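Local structure of lipase aflb (Neosartorya fumigata, 6IDY) at residues G289-E293 and F294-L298. The protein is a fungal lipase that probably hydrolyses the ester bonds of lipids, built on an alpha/beta-hydrolase fold and carrying a bound calcium ion. Numbering follows the deposited sequence.
Sequences GWNTE and FIRTL
The carbonyl oxygen of Asn291 is gripped by three donors: the two terminal nitrogens of Arg296 and a water. Arg296 NH1 lies 3.0 Å from Asn291 O and comes from above the carbonyl plane, 58° out of it. The bond from Arg296 NH2 to the same oxygen is weak. The water donates to Asn291 O and accepts from Arg296 NH2 at the guanidinium edge. Arg296 NH2 also forms a salt bridge with Glu293 OE2 at 2.8 Å, meeting it from above the carboxylate plane. Arg296 NE adds a weak bond to the same oxygen, Glu293 OE2, so both nitrogens converge on one carboxylate oxygen. The two planes are 64° apart. Arg296 bends at chi2 and chi3, which folds its end back over the start of the helix. One guanidinium face then rests over Thr292 O, which takes the backbone N-H of Arg296.

Thr292 is the N-cap of helix 293-299. Thr292 OG1 sits between its own backbone N and carbonyl carbon (chi1 62°) and accepts a nearly straight but weak bond from Ile295 N at 3.3 Å. The same hydroxyl also pairs with Gln287 O. Glu432 takes the first N-H groups of the helix, those of Glu293 and Phe294. One turn on, Glu293 O accepts from Thr297 N at 2.8 Å and from Thr297 OG1 at 2.7 Å, from opposite faces of its plane. Ile295 CG1 packs 3.4 Å from Gly289 O, and CG2 lies against Trp290 O. Ile295 and Leu298 face helix 235-245, and the Phe294 ring stacks on Trp241.

The type I turn 289-292 thus runs into a capped helix. The carboxylates of Glu293 and Glu432 lie at its N-terminal end, where their negative charge would probably interact favourably with the helix dipole, although that of Glu293 is also paired with Arg296.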
ATOM      1  N   GLY A 289      -9.181  10.580   6.656  1.00 18.57           N
ATOM      2  CA  GLY A 289     -10.339  11.360   6.239  1.00 19.04           C
ATOM      3  C   GLY A 289      -9.844  12.588   5.491  1.00 23.13           C
ATOM      4  O   GLY A 289      -8.755  13.087   5.781  1.00 22.27           O
ATOM      5  N   TRP A 290     -10.619  13.065   4.517  1.00 20.65           N
ATOM      6  CA  TRP A 290     -10.281  14.219   3.673  1.00 20.92           C
ATOM      7  C   TRP A 290      -9.906  15.487   4.430  1.00 24.79           C
ATOM      8  O   TRP A 290      -8.949  16.156   4.048  1.00 23.93           O
ATOM      9  CB  TRP A 290     -11.444  14.538   2.714  1.00 19.28           C
ATOM     10  CG  TRP A 290     -11.079  15.474   1.598  1.00 19.37           C
ATOM     11  CD1 TRP A 290     -11.191  16.833   1.594  1.00 22.16           C
ATOM     12  CD2 TRP A 290     -10.526  15.111   0.324  1.00 18.44           C
ATOM     13  NE1 TRP A 290     -10.770  17.340   0.386  1.00 21.47           N
ATOM     14  CE2 TRP A 290     -10.347  16.305  -0.410  1.00 22.06           C
ATOM     15  CE3 TRP A 290     -10.198  13.888  -0.284  1.00 19.12           C
ATOM     16  CZ2 TRP A 290      -9.832  16.315  -1.713  1.00 21.00           C
ATOM     17  CZ3 TRP A 290      -9.689  13.899  -1.577  1.00 20.26           C
ATOM     18  CH2 TRP A 290      -9.526  15.100  -2.283  1.00 20.86           C
ATOM     19  N   ASN A 291     -10.684  15.839   5.462  1.00 23.30           N
ATOM     20  CA  ASN A 291     -10.519  17.093   6.195  1.00 24.26           C
ATOM     21  C   ASN A 291      -9.883  16.968   7.580  1.00 26.54           C
ATOM     22  O   ASN A 291     -10.029  17.877   8.407  1.00 26.37           O
ATOM     23  CB  ASN A 291     -11.866  17.820   6.281  1.00 29.28           C
ATOM     24  CG  ASN A 291     -12.011  18.822   5.167  1.00 69.52           C
ATOM     25  OD1 ASN A 291     -11.572  19.976   5.272  1.00 68.78           O
ATOM     26  ND2 ASN A 291     -12.592  18.392   4.058  1.00 60.22           N
ATOM     27  N   THR A 292      -9.121  15.899   7.814  1.00 21.10           N
ATOM     28  CA  THR A 292      -8.497  15.705   9.118  1.00 20.72           C
ATOM     29  C   THR A 292      -7.362  16.671   9.378  1.00 23.76           C
ATOM     30  O   THR A 292      -6.807  17.250   8.441  1.00 21.51           O
ATOM     31  CB  THR A 292      -8.037  14.263   9.298  1.00 21.50           C
ATOM     32  OG1 THR A 292      -7.054  13.958   8.303  1.00 19.45           O
ATOM     33  CG2 THR A 292      -9.202  13.280   9.267  1.00 15.20           C
ATOM     34  N   GLU A 293      -7.012  16.835  10.665  1.00 21.97           N
ATOM     35  CA  GLU A 293      -5.880  17.644  11.089  1.00 22.36           C
ATOM     36  C   GLU A 293      -4.601  17.005  10.560  1.00 24.56           C
ATOM     37  O   GLU A 293      -3.701  17.730  10.158  1.00 23.71           O
ATOM     38  CB  GLU A 293      -5.832  17.781  12.617  1.00 24.48           C
ATOM     39  CG  GLU A 293      -6.679  18.935  13.132  1.00 38.42           C
ATOM     40  CD  GLU A 293      -6.241  20.313  12.666  1.00 65.07           C
ATOM     41  OE1 GLU A 293      -5.059  20.673  12.879  1.00 63.98           O
ATOM     42  OE2 GLU A 293      -7.081  21.032  12.080  1.00 60.35           O
ATOM     43  N   PHE A 294      -4.550  15.652  10.492  1.00 20.15           N
ATOM     44  CA  PHE A 294      -3.399  14.929   9.952  1.00 18.44           C
ATOM     45  C   PHE A 294      -3.092  15.354   8.507  1.00 22.18           C
ATOM     46  O   PHE A 294      -1.967  15.745   8.218  1.00 21.92           O
ATOM     47  CB  PHE A 294      -3.580  13.397  10.038  1.00 19.14           C
ATOM     48  CG  PHE A 294      -2.442  12.689   9.338  1.00 19.57           C
ATOM     49  CD1 PHE A 294      -1.191  12.587   9.941  1.00 21.47           C
ATOM     50  CD2 PHE A 294      -2.577  12.255   8.022  1.00 20.41           C
ATOM     51  CE1 PHE A 294      -0.117  12.018   9.260  1.00 22.08           C
ATOM     52  CE2 PHE A 294      -1.495  11.703   7.335  1.00 22.38           C
ATOM     53  CZ  PHE A 294      -0.268  11.613   7.950  1.00 21.03           C
ATOM     54  N   ILE A 295      -4.087  15.228   7.610  1.00 19.30           N
ATOM     55  CA  ILE A 295      -3.985  15.562   6.188  1.00 18.07           C
ATOM     56  C   ILE A 295      -3.633  17.041   5.995  1.00 22.18           C
ATOM     57  O   ILE A 295      -2.711  17.344   5.241  1.00 22.22           O
ATOM     58  CB  ILE A 295      -5.272  15.114   5.420  1.00 20.26           C
ATOM     59  CG1 ILE A 295      -5.407  13.560   5.386  1.00 20.01           C
ATOM     60  CG2 ILE A 295      -5.369  15.723   4.008  1.00 19.64           C
ATOM     61  CD1 ILE A 295      -4.278  12.768   4.706  1.00 17.51           C
ATOM     62  N   ARG A 296      -4.341  17.940   6.698  1.00 19.71           N
ATOM     63  CA  ARG A 296      -4.111  19.388   6.658  1.00 20.53           C
ATOM     64  C   ARG A 296      -2.677  19.728   7.101  1.00 24.22           C
ATOM     65  O   ARG A 296      -2.034  20.578   6.477  1.00 22.64           O
ATOM     66  CB  ARG A 296      -5.139  20.100   7.544  1.00 22.29           C
ATOM     67  CG  ARG A 296      -5.112  21.629   7.492  1.00 37.82           C
ATOM     68  CD  ARG A 296      -6.488  22.255   7.708  1.00 55.44           C
ATOM     69  NE  ARG A 296      -7.185  21.723   8.885  1.00 71.64           N
ATOM     70  CZ  ARG A 296      -8.193  20.853   8.837  1.00 85.21           C
ATOM     71  NH1 ARG A 296      -8.635  20.403   7.669  1.00 73.40           N
ATOM     72  NH2 ARG A 296      -8.758  20.421   9.954  1.00 70.41           N
ATOM     73  N   THR A 297      -2.178  19.054   8.166  1.00 21.88           N
ATOM     74  CA  THR A 297      -0.812  19.262   8.673  1.00 21.73           C
ATOM     75  C   THR A 297       0.196  18.804   7.627  1.00 24.30           C
ATOM     76  O   THR A 297       1.151  19.521   7.361  1.00 23.84           O
ATOM     77  CB  THR A 297      -0.598  18.550  10.022  1.00 26.26           C
ATOM     78  OG1 THR A 297      -1.540  19.063  10.962  1.00 23.60           O
ATOM     79  CG2 THR A 297       0.818  18.739  10.571  1.00 22.63           C
ATOM     80  N   LEU A 298      -0.019  17.616   7.035  1.00 21.63           N
ATOM     81  CA  LEU A 298       0.883  17.078   6.020  1.00 20.92           C
ATOM     82  C   LEU A 298       0.962  17.984   4.804  1.00 23.82           C
ATOM     83  O   LEU A 298       2.063  18.294   4.356  1.00 23.52           O
ATOM     84  CB  LEU A 298       0.464  15.654   5.596  1.00 20.78           C
ATOM     85  CG  LEU A 298       1.253  15.043   4.409  1.00 24.51           C
ATOM     86  CD1 LEU A 298       2.751  14.923   4.718  1.00 23.97           C
ATOM     87  CD2 LEU A 298       0.674  13.715   3.998  1.00 23.90           C
TER
HETATM   88  O   HOH W   1     -10.402  18.603  11.301  1.00 43.64           O